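PDB 4R6H: solute binding protein MsmE from Bacillus subtilis subsp. subtilis str. 168, which binds melibiose, raffinose and stachyose and serves as the solute-binding component of the MelEDC-MsmX ABC transporter that imports these sugars. Local coordinates for residues 168-173 with 265-270; 183-188 with 249-254; 231-236 with 399-404; 258-263 with 285-290; 385-390 with 406-411. One frame throughout, in Å; residues are numbered along the deposited sequence.

In the fold
From the N-terminal side, helix 163-177 supplies the first half of interaction 1, and its loop closes when the chain reaches strand 265-269. Interaction 2 (183-188 with 249-254) opens and closes within that loop. Interaction 3 begins at 231-236 and waits for 399-404, so it crosses interactions 1 and 2 and encloses interaction 4. Interaction 4 (258-263 with 285-290) crosses interaction 1 as well. Last comes interaction 5, a short closure between 385-390 and 406-411 that crosses interaction 3 and shares helix 401-420 with it. Interactions 1, 2 and 4 gather round one mixed sheet, whereas interaction 3 ties the start of helix 401-420 to helix 229-240, and interaction 5 pairs helix 401-420 with helix 383-395.

Interaction 1. Residues 168-173 with 265-270; sequences KALRTI and IAFTMQ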
# COMPACT_ATOMS: atom_id res chain seq x y z
N LYS A 168 -22.31 6.07 -9.45
CA LYS A 168 -23.19 7.16 -9.91
C LYS A 168 -22.36 8.35 -10.43
O LYS A 168 -22.63 8.88 -11.52
CB LYS A 168 -24.12 7.59 -8.80
CG LYS A 168 -25.16 8.62 -9.21
CD LYS A 168 -26.19 8.71 -8.08
CE LYS A 168 -27.01 9.98 -8.14
NZ LYS A 168 -27.91 10.00 -6.95
N ALA A 169 -21.29 8.70 -9.71
CA ALA A 169 -20.40 9.75 -10.22
C ALA A 169 -19.80 9.41 -11.57
O ALA A 169 -19.66 10.26 -12.44
CB ALA A 169 -19.29 10.04 -9.21
N LEU A 170 -19.35 8.16 -11.75
CA LEU A 170 -18.80 7.73 -13.02
C LEU A 170 -19.81 7.89 -14.13
O LEU A 170 -19.49 8.34 -15.20
CB LEU A 170 -18.31 6.25 -12.93
CG LEU A 170 -17.23 5.99 -11.88
CD1 LEU A 170 -16.79 4.55 -12.02
CD2 LEU A 170 -16.04 6.94 -12.02
N ARG A 171 -21.05 7.47 -13.85
CA ARG A 171 -22.13 7.62 -14.84
C ARG A 171 -22.35 9.09 -15.18
O ARG A 171 -22.51 9.45 -16.35
CB ARG A 171 -23.42 6.99 -14.32
CG ARG A 171 -23.37 5.47 -14.35
CD ARG A 171 -24.76 4.83 -14.50
NE ARG A 171 -25.69 5.47 -13.60
CZ ARG A 171 -25.81 5.18 -12.31
NH1 ARG A 171 -26.67 5.87 -11.59
NH2 ARG A 171 -25.12 4.18 -11.75
N THR A 172 -22.28 9.95 -14.17
CA THR A 172 -22.43 11.40 -14.40
C THR A 172 -21.35 11.95 -15.31
O THR A 172 -21.58 12.73 -16.23
CB THR A 172 -22.42 12.17 -13.07
OG1 THR A 172 -23.55 11.78 -12.29
CG2 THR A 172 -22.41 13.70 -13.32
N ILE A 173 -20.11 11.56 -15.04
CA ILE A 173 -19.00 12.01 -15.85
C ILE A 173 -19.16 11.55 -17.30
O ILE A 173 -18.91 12.32 -18.25
CB ILE A 173 -17.67 11.52 -15.21
CG1 ILE A 173 -17.42 12.24 -13.88
CG2 ILE A 173 -16.48 11.70 -16.11
CD1 ILE A 173 -16.61 11.43 -12.87
N ILE A 265 -8.96 12.25 -17.43
CA ILE A 265 -9.28 11.18 -16.47
C ILE A 265 -9.90 11.76 -15.23
O ILE A 265 -9.32 12.67 -14.63
CB ILE A 265 -8.01 10.39 -16.06
CG1 ILE A 265 -7.45 9.55 -17.23
CG2 ILE A 265 -8.28 9.46 -14.89
CD1 ILE A 265 -6.07 9.00 -16.97
N ALA A 266 -11.05 11.27 -14.79
CA ALA A 266 -11.64 11.76 -13.53
C ALA A 266 -11.09 11.07 -12.29
O ALA A 266 -10.62 11.74 -11.38
CB ALA A 266 -13.16 11.66 -13.56
N PHE A 267 -11.14 9.75 -12.25
CA PHE A 267 -10.67 8.94 -11.11
C PHE A 267 -9.68 7.88 -11.58
O PHE A 267 -9.77 7.35 -12.68
CB PHE A 267 -11.80 8.19 -10.47
CG PHE A 267 -12.81 9.03 -9.76
CD1 PHE A 267 -12.67 9.31 -8.41
CD2 PHE A 267 -13.98 9.44 -10.41
CE1 PHE A 267 -13.65 10.01 -7.73
CE2 PHE A 267 -14.95 10.17 -9.74
CZ PHE A 267 -14.80 10.45 -8.40
N THR A 268 -8.79 7.50 -10.66
CA THR A 268 -7.94 6.32 -10.85
C THR A 268 -7.55 5.81 -9.48
O THR A 268 -7.65 6.55 -8.51
CB THR A 268 -6.74 6.60 -11.78
OG1 THR A 268 -6.17 5.36 -12.21
CG2 THR A 268 -5.66 7.43 -11.10
N MET A 269 -7.15 4.55 -9.37
CA MET A 269 -6.68 4.04 -8.08
C MET A 269 -5.40 4.71 -7.70
O MET A 269 -4.58 5.09 -8.54
CB MET A 269 -6.45 2.54 -8.13
CG MET A 269 -7.63 1.65 -8.50
SD MET A 269 -9.06 1.50 -7.43
CE MET A 269 -8.30 0.95 -5.87
N GLN A 270 -5.23 4.91 -6.39
CA GLN A 270 -4.11 5.73 -5.97
C GLN A 270 -2.78 5.07 -6.23
O GLN A 270 -2.58 3.90 -5.90
CB GLN A 270 -4.28 5.97 -4.51
CG GLN A 270 -3.52 7.16 -4.03
CD GLN A 270 -3.95 7.44 -2.64
OE1 GLN A 270 -5.15 7.38 -2.35
NE2 GLN A 270 -3.01 7.77 -1.80
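The ring of Phe-267 is approached by three aliphatic side chains of helix 163-177, one at its edge and two obliquely. Ile-173 comes in at the edge, near the ring plane, with CD1 3.8 Å from CE2 of Phe-267. Leu-170 arrives obliquely, its CD2 resting 3.6 Å from CD2 of the Phe-267 ring, and Ala-169 offers its CB more distantly, also on a slant. A further aromatic, Phe-166, meets the ring edge-to-face. With chi1 at -68°, CG of Phe-267 lies opposite its own carbonyl carbon, which turns the ring toward Leu-170 and Ile-173. Such helix-on-sheet packing illustrates the alpha/beta lobe of bacterial solute-binding proteins: the axis of 168-173 passes 11.6 Å from that of strand 267-269, their directions 135° apart, and the chain runs on from the helix into strand 182-185, which pairs in parallel with strand 265-269. Were the ring lost to an alanine here, a gap would probably open beside Leu-170 CD2, and Ile-173 CD1 would be left with Ala-266 alone of this pair. Next to the ring, at the corner of the strand, Ala-266 presents CB to Ile-173 CD1 at 3.5 Å, so that CD1 of Ile-173 touches both Ala-266 and Phe-267.

Interaction 2. Residues 183-188 with 249-254; sequences PFWFAG and VTAKKS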
# COMPACT_ATOMS: atom_id res chain seq x y z
N PRO A 183 -14.08 8.05 -16.98
CA PRO A 183 -14.49 8.25 -15.60
C PRO A 183 -13.53 7.55 -14.61
O PRO A 183 -13.19 8.19 -13.59
CB PRO A 183 -15.91 7.67 -15.55
CG PRO A 183 -16.38 7.76 -16.97
CD PRO A 183 -15.20 7.54 -17.81
N PHE A 184 -13.10 6.32 -14.90
CA PHE A 184 -12.23 5.57 -13.97
C PHE A 184 -11.22 4.85 -14.80
O PHE A 184 -11.57 4.00 -15.58
CB PHE A 184 -13.12 4.62 -13.21
CG PHE A 184 -12.48 3.85 -12.09
CD1 PHE A 184 -11.36 4.32 -11.40
CD2 PHE A 184 -13.08 2.68 -11.64
CE1 PHE A 184 -10.84 3.62 -10.32
CE2 PHE A 184 -12.57 1.99 -10.54
CZ PHE A 184 -11.44 2.45 -9.90
N TRP A 185 -9.96 5.21 -14.71
CA TRP A 185 -8.93 4.75 -15.64
C TRP A 185 -8.05 3.68 -15.07
O TRP A 185 -7.62 3.76 -13.94
CB TRP A 185 -8.05 5.94 -16.06
CG TRP A 185 -7.11 5.67 -17.19
CD1 TRP A 185 -7.33 5.88 -18.52
CD2 TRP A 185 -5.76 5.26 -17.08
NE1 TRP A 185 -6.21 5.57 -19.25
CE2 TRP A 185 -5.21 5.19 -18.39
CE3 TRP A 185 -4.94 4.92 -16.00
CZ2 TRP A 185 -3.89 4.79 -18.63
CZ3 TRP A 185 -3.64 4.53 -16.25
CH2 TRP A 185 -3.12 4.49 -17.54
N PHE A 186 -7.85 2.63 -15.86
CA PHE A 186 -6.95 1.52 -15.53
C PHE A 186 -5.85 1.33 -16.55
O PHE A 186 -6.11 1.28 -17.76
CB PHE A 186 -7.73 0.16 -15.49
CG PHE A 186 -8.54 -0.04 -14.24
CD1 PHE A 186 -9.80 0.47 -14.15
CD2 PHE A 186 -8.02 -0.72 -13.17
CE1 PHE A 186 -10.57 0.30 -13.01
CE2 PHE A 186 -8.76 -0.92 -12.02
CZ PHE A 186 -10.05 -0.40 -11.94
N ALA A 187 -4.66 1.14 -16.03
CA ALA A 187 -3.53 0.72 -16.86
C ALA A 187 -3.55 -0.84 -16.92
O ALA A 187 -2.68 -1.49 -16.35
CB ALA A 187 -2.23 1.24 -16.31
N GLY A 188 -4.53 -1.39 -17.65
CA GLY A 188 -4.84 -2.79 -17.59
C GLY A 188 -3.81 -3.66 -18.28
O GLY A 188 -3.84 -4.88 -18.15
N VAL A 249 -7.48 -3.01 -21.38
CA VAL A 249 -6.60 -4.16 -21.61
C VAL A 249 -5.21 -3.83 -22.16
O VAL A 249 -4.26 -4.55 -21.92
CB VAL A 249 -7.33 -5.21 -22.53
CG1 VAL A 249 -6.35 -6.12 -23.28
CG2 VAL A 249 -8.29 -6.04 -21.71
N THR A 250 -5.07 -2.74 -22.91
CA THR A 250 -3.78 -2.36 -23.48
C THR A 250 -3.15 -1.09 -22.89
O THR A 250 -2.02 -0.74 -23.24
CB THR A 250 -3.88 -2.13 -25.01
OG1 THR A 250 -4.96 -1.25 -25.29
CG2 THR A 250 -4.13 -3.44 -25.75
N ALA A 251 -3.84 -0.42 -21.97
CA ALA A 251 -3.31 0.84 -21.43
C ALA A 251 -2.18 0.60 -20.46
O ALA A 251 -2.22 -0.31 -19.63
CB ALA A 251 -4.41 1.60 -20.76
N LYS A 252 -1.14 1.42 -20.57
CA LYS A 252 0.08 1.26 -19.86
C LYS A 252 0.25 2.31 -18.76
O LYS A 252 -0.22 3.44 -18.86
CB LYS A 252 1.24 1.29 -20.84
CG LYS A 252 1.18 0.07 -21.74
CD LYS A 252 2.41 -0.04 -22.61
CE LYS A 252 2.26 -1.23 -23.55
NZ LYS A 252 3.27 -1.18 -24.64
N LYS A 253 0.92 1.92 -17.67
CA LYS A 253 1.17 2.83 -16.56
C LYS A 253 1.87 4.12 -17.00
O LYS A 253 1.65 5.19 -16.46
CB LYS A 253 2.02 2.13 -15.50
CG LYS A 253 1.28 1.00 -14.78
CD LYS A 253 2.10 0.45 -13.61
CE LYS A 253 3.54 0.06 -13.98
NZ LYS A 253 3.69 -1.04 -15.01
N SER A 254 2.72 4.01 -18.02
CA SER A 254 3.50 5.15 -18.51
C SER A 254 2.62 6.23 -19.12
O SER A 254 3.11 7.33 -19.28
CB SER A 254 4.52 4.70 -19.56
OG SER A 254 3.87 4.14 -20.63
O HOH W 1 -4.35 -6.68 -20.37
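Ala-187 and Ala-251 mark the tightly packed centre of this meeting of two irregular segments, where small side chains let the backbones come close. CB of Ala-251 lies 3.5 Å from the carbonyl O of Phe-186, and CB of Ala-187 sits 3.5 Å from the backbone N of Lys-253. Trp-185 closes the same region: with CG opposite the backbone N (chi1 -170°), its indole reaches Lys-252 edge-on, CH2 standing 3.4 Å from the Lys-252 O in the ring plane. The indole also touches the methyl of Ala-251, through CZ2 at 3.9 Å. Ala-187 is the centre of an inverse gamma turn, with a weak bond of 3.1 Å from Gly-188 N to Phe-186 O.

Toward solvent the contact gives way to a bridging water and two exposed lysines. The water donates to both Gly-188 O, at 2.9 Å, and Val-249 O, at 2.6 Å. Lys-253, bent at its last two torsions, lays CG against the Ala-187 methyl and sends NZ to a salt bridge with Asp-190, while Lys-252 makes a cation-pi contact with Tyr-189. The contact lies where the chain leaves strand 182-185, Trp-185 packing against Ile-265 of strand 265-269 and against Leu-256 and Leu-259 of helix 256-261.

Interaction 3. Residues 231-236 with 399-404; sequences LSEILK and LAPQDI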
# COMPACT_ATOMS: atom_id res chain seq x y z
N LEU A 231 -17.36 -7.93 -6.37
CA LEU A 231 -16.34 -7.06 -6.96
C LEU A 231 -16.10 -7.28 -8.45
O LEU A 231 -15.80 -6.34 -9.22
CB LEU A 231 -15.01 -7.17 -6.20
CG LEU A 231 -15.10 -6.76 -4.73
CD1 LEU A 231 -13.79 -7.09 -4.05
CD2 LEU A 231 -15.48 -5.31 -4.60
N SER A 232 -16.26 -8.53 -8.87
CA SER A 232 -16.14 -8.81 -10.29
C SER A 232 -17.36 -8.27 -11.10
O SER A 232 -17.20 -7.80 -12.24
CB SER A 232 -16.00 -10.31 -10.51
OG SER A 232 -14.71 -10.76 -10.05
N GLU A 233 -18.53 -8.37 -10.48
CA GLU A 233 -19.74 -7.81 -11.08
C GLU A 233 -19.62 -6.30 -11.27
O GLU A 233 -19.95 -5.77 -12.34
CB GLU A 233 -20.98 -8.19 -10.30
CG GLU A 233 -21.32 -9.65 -10.53
CD GLU A 233 -22.34 -10.15 -9.58
OE1 GLU A 233 -22.23 -9.85 -8.38
OE2 GLU A 233 -23.26 -10.82 -10.03
N ILE A 234 -19.12 -5.62 -10.24
CA ILE A 234 -18.94 -4.18 -10.34
C ILE A 234 -17.96 -3.83 -11.46
O ILE A 234 -18.18 -2.95 -12.29
CB ILE A 234 -18.47 -3.60 -9.00
CG1 ILE A 234 -19.56 -3.66 -7.92
CG2 ILE A 234 -18.04 -2.14 -9.24
CD1 ILE A 234 -20.86 -2.93 -8.28
N LEU A 235 -16.85 -4.56 -11.54
CA LEU A 235 -15.85 -4.29 -12.58
C LEU A 235 -16.43 -4.52 -13.98
O LEU A 235 -16.22 -3.75 -14.88
CB LEU A 235 -14.58 -5.14 -12.34
CG LEU A 235 -13.35 -4.79 -13.20
CD1 LEU A 235 -13.02 -3.32 -13.09
CD2 LEU A 235 -12.17 -5.70 -12.81
N LYS A 236 -17.23 -5.57 -14.12
CA LYS A 236 -17.89 -5.87 -15.37
C LYS A 236 -18.94 -4.82 -15.72
O LYS A 236 -19.00 -4.45 -16.89
CB LYS A 236 -18.50 -7.28 -15.33
CG LYS A 236 -19.01 -7.73 -16.72
CD LYS A 236 -17.82 -7.96 -17.66
CE LYS A 236 -18.26 -8.46 -19.02
NZ LYS A 236 -17.08 -8.73 -19.87
N LEU A 399 -13.04 -14.41 -18.98
CA LEU A 399 -13.73 -15.01 -17.84
C LEU A 399 -14.89 -14.11 -17.42
O LEU A 399 -14.74 -12.88 -17.40
CB LEU A 399 -12.82 -15.15 -16.64
CG LEU A 399 -11.72 -16.18 -16.74
CD1 LEU A 399 -11.00 -16.31 -15.40
CD2 LEU A 399 -12.26 -17.53 -17.23
N ALA A 400 -15.98 -14.74 -17.01
CA ALA A 400 -17.17 -14.06 -16.48
C ALA A 400 -17.11 -14.03 -14.95
O ALA A 400 -16.42 -14.84 -14.33
CB ALA A 400 -18.42 -14.81 -16.93
N PRO A 401 -17.82 -13.06 -14.32
CA PRO A 401 -17.72 -12.93 -12.86
C PRO A 401 -17.94 -14.20 -12.04
O PRO A 401 -17.19 -14.44 -11.09
CB PRO A 401 -18.80 -11.90 -12.54
CG PRO A 401 -18.83 -11.05 -13.74
CD PRO A 401 -18.65 -11.99 -14.90
N GLN A 402 -18.97 -14.99 -12.38
CA GLN A 402 -19.22 -16.22 -11.60
C GLN A 402 -18.05 -17.23 -11.67
O GLN A 402 -17.67 -17.85 -10.67
CB GLN A 402 -20.54 -16.89 -12.03
CG GLN A 402 -21.79 -16.02 -11.86
CD GLN A 402 -22.06 -15.53 -10.43
OE1 GLN A 402 -21.68 -16.18 -9.48
NE2 GLN A 402 -22.68 -14.35 -10.29
N ASP A 403 -17.44 -17.34 -12.85
CA ASP A 403 -16.32 -18.24 -13.01
C ASP A 403 -15.04 -17.77 -12.31
O ASP A 403 -14.22 -18.57 -11.86
CB ASP A 403 -16.08 -18.48 -14.51
CG ASP A 403 -17.31 -19.10 -15.18
OD1 ASP A 403 -17.93 -20.00 -14.56
OD2 ASP A 403 -17.68 -18.68 -16.29
N ILE A 404 -14.88 -16.46 -12.18
CA ILE A 404 -13.73 -15.90 -11.44
C ILE A 404 -13.71 -16.31 -9.97
O ILE A 404 -12.68 -16.67 -9.41
CB ILE A 404 -13.70 -14.36 -11.61
CG1 ILE A 404 -13.30 -14.06 -13.05
CG2 ILE A 404 -12.74 -13.72 -10.62
CD1 ILE A 404 -13.53 -12.64 -13.48
O HOH W 2 -22.87 -12.77 -12.86
O HOH W 3 -15.54 -10.74 -18.92
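Pro-401 lies against Ser-232 and its neighbours where the start of one helix docks on the flank of another. It occupies the first turn of helix 401-420, directly after the N-cap residue Ala-400, and its ring is pressed against helix 229-240. CB of Pro-401 meets CB of Ser-232 at 3.8 Å. The Glu-233 chain passes the ring at about a right angle, its CG touching the same proline carbon, and on the next turn of the helix Lys-236 brings CB to 4.1 Å from CG of Pro-401. One turn further along helix 401-420, Ile-404 sets its CG2 methyl 3.6 Å from OG of Ser-232; that hydroxyl is satisfied by a hydrogen bond with Tyr-198.

The polar ends of Glu-233 and Gln-402 are turned across each other. They bring OE2 of Glu-233 and NE2 of Gln-402 to 3.6 Å, with the carboxylate and amide planes 86° apart, and a water mediates between them: it accepts from Gln-402 NE2 at 3.0 Å and donates only weakly to Glu-233 OE2. Lys-236 is bent at its second torsion (chi2 69°), which swings its amine toward the loop before helix 401-420. The ammonium is held by a salt bridge to Asp-397 and a hydrogen bond to Gln-239. From NZ of Lys-236 a second water, 2.7 Å away, passes on a hydrogen bond to Leu-399 O, also at 2.7 Å.

Interaction 4. Residues 258-263 with 285-290; sequences ELMAQN and VKVGII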
# COMPACT_ATOMS: atom_id res chain seq x y z
N GLU A 258 0.52 11.83 -18.25
CA GLU A 258 0.16 12.71 -19.37
C GLU A 258 -1.37 12.80 -19.53
O GLU A 258 -1.92 13.91 -19.70
CB GLU A 258 0.80 12.25 -20.72
CG GLU A 258 0.33 13.06 -21.94
CD GLU A 258 1.14 12.85 -23.23
OE1 GLU A 258 2.17 12.14 -23.18
OE2 GLU A 258 0.75 13.40 -24.30
N LEU A 259 -2.09 11.70 -19.42
CA LEU A 259 -3.54 11.75 -19.58
C LEU A 259 -4.21 12.52 -18.44
O LEU A 259 -5.12 13.34 -18.67
CB LEU A 259 -4.17 10.36 -19.68
CG LEU A 259 -3.87 9.61 -20.95
CD1 LEU A 259 -4.34 8.16 -20.76
CD2 LEU A 259 -4.51 10.24 -22.19
N MET A 260 -3.76 12.31 -17.21
CA MET A 260 -4.31 13.03 -16.08
C MET A 260 -4.04 14.55 -16.22
O MET A 260 -4.92 15.36 -15.97
CB MET A 260 -3.72 12.43 -14.79
CG MET A 260 -4.35 12.89 -13.48
SD MET A 260 -6.15 12.78 -13.31
CE MET A 260 -6.39 11.62 -12.00
N ALA A 261 -2.83 14.89 -16.64
CA ALA A 261 -2.46 16.32 -16.84
C ALA A 261 -3.23 16.97 -17.98
O ALA A 261 -3.28 18.19 -18.04
CB ALA A 261 -1.00 16.41 -17.14
N GLN A 262 -3.82 16.18 -18.88
CA GLN A 262 -4.60 16.71 -19.99
C GLN A 262 -6.09 16.73 -19.68
O GLN A 262 -6.92 16.91 -20.57
CB GLN A 262 -4.29 15.89 -21.24
CG GLN A 262 -2.92 16.16 -21.77
CD GLN A 262 -2.47 15.15 -22.84
OE1 GLN A 262 -3.22 14.26 -23.25
NE2 GLN A 262 -1.24 15.30 -23.27
N ASN A 263 -6.47 16.57 -18.40
CA ASN A 263 -7.89 16.56 -18.03
C ASN A 263 -8.70 15.48 -18.75
O ASN A 263 -9.91 15.65 -19.00
CB ASN A 263 -8.53 17.95 -18.26
CG ASN A 263 -8.04 18.98 -17.26
OD1 ASN A 263 -8.36 18.93 -16.06
ND2 ASN A 263 -7.28 19.93 -17.74
N VAL A 285 -3.80 21.54 -13.23
CA VAL A 285 -4.59 20.37 -12.83
C VAL A 285 -4.24 19.96 -11.41
O VAL A 285 -3.07 19.70 -11.11
CB VAL A 285 -4.31 19.18 -13.78
CG1 VAL A 285 -5.03 17.89 -13.34
CG2 VAL A 285 -4.74 19.54 -15.19
N LYS A 286 -5.26 19.93 -10.56
CA LYS A 286 -5.12 19.63 -9.16
C LYS A 286 -5.70 18.23 -8.92
O LYS A 286 -6.91 18.00 -9.13
CB LYS A 286 -5.87 20.62 -8.28
CG LYS A 286 -5.56 22.10 -8.51
CD LYS A 286 -4.12 22.46 -8.21
CE LYS A 286 -3.88 23.97 -8.31
NZ LYS A 286 -4.59 24.74 -7.25
N VAL A 287 -4.83 17.31 -8.55
CA VAL A 287 -5.21 15.93 -8.23
C VAL A 287 -5.29 15.81 -6.72
O VAL A 287 -4.36 16.18 -6.01
CB VAL A 287 -4.19 14.91 -8.79
CG1 VAL A 287 -4.59 13.48 -8.39
CG2 VAL A 287 -4.09 15.07 -10.30
N GLY A 288 -6.41 15.29 -6.24
CA GLY A 288 -6.64 15.00 -4.84
C GLY A 288 -6.78 13.52 -4.59
O GLY A 288 -6.82 12.73 -5.52
N ILE A 289 -6.84 13.16 -3.31
CA ILE A 289 -7.16 11.78 -2.92
C ILE A 289 -8.31 11.76 -1.94
O ILE A 289 -8.53 12.72 -1.18
CB ILE A 289 -5.93 10.99 -2.36
CG1 ILE A 289 -5.28 11.75 -1.19
CG2 ILE A 289 -4.93 10.74 -3.46
CD1 ILE A 289 -4.29 10.97 -0.37
N ILE A 290 -9.07 10.68 -1.99
CA ILE A 290 -10.11 10.37 -1.03
C ILE A 290 -9.93 8.94 -0.56
O ILE A 290 -9.34 8.13 -1.26
CB ILE A 290 -11.55 10.58 -1.61
CG1 ILE A 290 -11.78 9.70 -2.83
CG2 ILE A 290 -11.77 12.04 -1.92
CD1 ILE A 290 -13.17 9.91 -3.40
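A Schellman motif ends helix 256-261, and its C-prime residue, Asn-263, packs against Val-285 just ahead of strand 287-291. Positive phi at Asn-263 turns the chain back on the helix, with Asn-263 N bonded to Met-260 O at 3.1 Å and Lys-264 N to Leu-259 O. Val-285 pushes its two methyls into this helix end. CG1, opposite the backbone N at chi1 176°, comes within 3.7 Å of Met-260 O. CG2 lies 3.5 Å from Ala-261 O, a carbonyl that also accepts a hydrogen bond from Asn-282 ND2. The Asn-263 and Val-285 side chains slide past each other in opposite directions, Val-285 CG2 3.6 Å from Asn-263 ND2; the other end of that amide, OD1, is bonded to Asn-148.

Met-260 and Val-287 reach toward each other tip to tip, CG of the methionine 3.9 Å from CG2 of the valine, but this contact is less certain, because Met-260 has two conformers. On the far flank of the helix, Gln-262 NE2 donates to the anti lone pair of Glu-258 OE2 at 2.9 Å. The helix end is in this way fastened to the mixed sheet, where strand 287-291 pairs antiparallel with strand 141-148, and Val-278 of helix 274-281 packs against Met-260, Ala-261 and Val-285.

Interaction 5. Residues 385-390 with 406-411; sequences DVLGTV and QKLGRE
Val-386 and Leu-408 head the apolar part of this contact between two helices. Their side chains slide past each other in opposite directions, Val-386 CG1 coming to 3.6 Å from Leu-408 CD2. That leucine methyl is a shared target: the Leu-387 side chain crosses that of Leu-408 at about a right angle, with Leu-387 CD2 3.8 Å from Leu-408 CD2, and Val-390 adds CG2 obliquely at 4.0 Å. Val-386 also presses on the aliphatic part of Glu-411, with CG1 3.7 Å from CG of the glutamate. CG1 of Val-386 stands opposite the backbone N (chi1 178°) and CG2 opposite the carbonyl carbon, an arrangement in which both methyls face helix 406-411. Glu-411 CG would probably lose its apolar cover with an alanine in place of this valine, and Leu-408 CD2 would be left with only Leu-387 and Val-390 of 385-390. Lys-407 lays its hydrocarbon part alongside, CG 4.2 Å from Val-390 CG1.

The polar interactions run within each helix or outward. Thr-389 OG1 donates to Asp-385 O at 3.1 Å, from the face of that carbonyl opposite the one used by Thr-389 N, and the hydroxyl is also bonded to Lys-191. Glu-411 has its main charge partner in Arg-414, its salt bridge to Lys-407 being long.

Leu-387 and Leu-408 both reach Phe-228, while Val-390 continues to Tyr-198. The axes of 385-390 and 406-411 lie 10.7 Å apart with directions 161° apart; the consecutive helices 383-395 and 401-420 thereby form an antiparallel helical hairpin at the C-terminal end of the chain.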
# COMPACT_ATOMS: atom_id res chain seq x y z
N ASP A 385 -0.98 -11.93 -7.41
CA ASP A 385 -0.87 -12.18 -8.83
C ASP A 385 -2.17 -12.78 -9.40
O ASP A 385 -2.55 -12.46 -10.50
CB ASP A 385 0.34 -13.08 -9.13
CG ASP A 385 1.67 -12.30 -9.21
OD1 ASP A 385 1.68 -11.05 -9.33
OD2 ASP A 385 2.72 -12.95 -9.16
N VAL A 386 -2.81 -13.65 -8.62
CA VAL A 386 -4.04 -14.29 -9.05
C VAL A 386 -5.15 -13.23 -9.19
O VAL A 386 -5.88 -13.23 -10.16
CB VAL A 386 -4.51 -15.34 -8.05
CG1 VAL A 386 -5.82 -15.96 -8.51
CG2 VAL A 386 -3.46 -16.45 -7.92
N LEU A 387 -5.24 -12.29 -8.25
CA LEU A 387 -6.25 -11.19 -8.37
C LEU A 387 -6.03 -10.38 -9.66
O LEU A 387 -6.96 -10.00 -10.34
CB LEU A 387 -6.20 -10.29 -7.13
CG LEU A 387 -6.65 -10.92 -5.81
CD1 LEU A 387 -6.28 -9.99 -4.66
CD2 LEU A 387 -8.13 -11.27 -5.80
N GLY A 388 -4.76 -10.10 -9.96
CA GLY A 388 -4.43 -9.37 -11.17
C GLY A 388 -4.83 -10.13 -12.43
O GLY A 388 -5.48 -9.56 -13.33
N THR A 389 -4.48 -11.42 -12.43
CA THR A 389 -4.83 -12.38 -13.50
C THR A 389 -6.31 -12.36 -13.81
O THR A 389 -6.72 -12.15 -14.96
CB THR A 389 -4.44 -13.85 -13.11
OG1 THR A 389 -3.03 -14.04 -13.18
CG2 THR A 389 -5.13 -14.86 -13.98
N VAL A 390 -7.13 -12.57 -12.80
CA VAL A 390 -8.56 -12.73 -13.06
C VAL A 390 -9.16 -11.40 -13.52
O VAL A 390 -10.06 -11.37 -14.37
CB VAL A 390 -9.34 -13.34 -11.88
CG1 VAL A 390 -8.80 -14.74 -11.56
CG2 VAL A 390 -9.39 -12.45 -10.64
N GLN A 406 -14.87 -18.92 -8.67
CA GLN A 406 -14.51 -20.32 -8.54
C GLN A 406 -13.00 -20.52 -8.67
O GLN A 406 -12.38 -21.24 -7.87
CB GLN A 406 -15.29 -21.14 -9.55
CG GLN A 406 -16.77 -21.14 -9.22
CD GLN A 406 -17.58 -22.00 -10.15
OE1 GLN A 406 -18.29 -22.91 -9.71
NE2 GLN A 406 -17.49 -21.72 -11.44
N LYS A 407 -12.40 -19.85 -9.64
CA LYS A 407 -10.93 -19.86 -9.76
C LYS A 407 -10.22 -19.32 -8.53
O LYS A 407 -9.21 -19.86 -8.07
CB LYS A 407 -10.54 -19.07 -10.98
CG LYS A 407 -9.03 -18.90 -11.20
CD LYS A 407 -8.41 -20.12 -11.85
CE LYS A 407 -6.90 -20.00 -12.03
NZ LYS A 407 -6.49 -18.82 -12.85
N LEU A 408 -10.72 -18.21 -7.98
CA LEU A 408 -10.09 -17.68 -6.81
C LEU A 408 -10.08 -18.68 -5.66
O LEU A 408 -9.11 -18.76 -4.94
CB LEU A 408 -10.71 -16.34 -6.38
CG LEU A 408 -10.41 -15.22 -7.39
CD1 LEU A 408 -11.41 -14.07 -7.12
CD2 LEU A 408 -9.00 -14.69 -7.33
N GLY A 409 -11.22 -19.37 -5.46
CA GLY A 409 -11.35 -20.34 -4.38
C GLY A 409 -10.36 -21.47 -4.54
O GLY A 409 -9.76 -21.93 -3.59
N ARG A 410 -10.20 -21.91 -5.78
CA ARG A 410 -9.25 -23.00 -6.06
C ARG A 410 -7.82 -22.57 -5.75
O ARG A 410 -7.07 -23.29 -5.11
CB ARG A 410 -9.36 -23.45 -7.52
CG ARG A 410 -10.63 -24.21 -7.88
CD ARG A 410 -10.54 -24.88 -9.25
NE ARG A 410 -10.50 -23.94 -10.39
CZ ARG A 410 -11.58 -23.41 -10.99
NH1 ARG A 410 -12.82 -23.66 -10.58
NH2 ARG A 410 -11.42 -22.59 -12.01
N GLU A 411 -7.43 -21.38 -6.21
CA GLU A 411 -6.09 -20.87 -5.92
C GLU A 411 -5.84 -20.61 -4.42
O GLU A 411 -4.75 -20.84 -3.90
CB GLU A 411 -5.90 -19.55 -6.67
CG GLU A 411 -5.85 -19.68 -8.17
CD GLU A 411 -4.50 -20.14 -8.67
OE1 GLU A 411 -3.59 -20.39 -7.85
OE2 GLU A 411 -4.34 -20.25 -9.90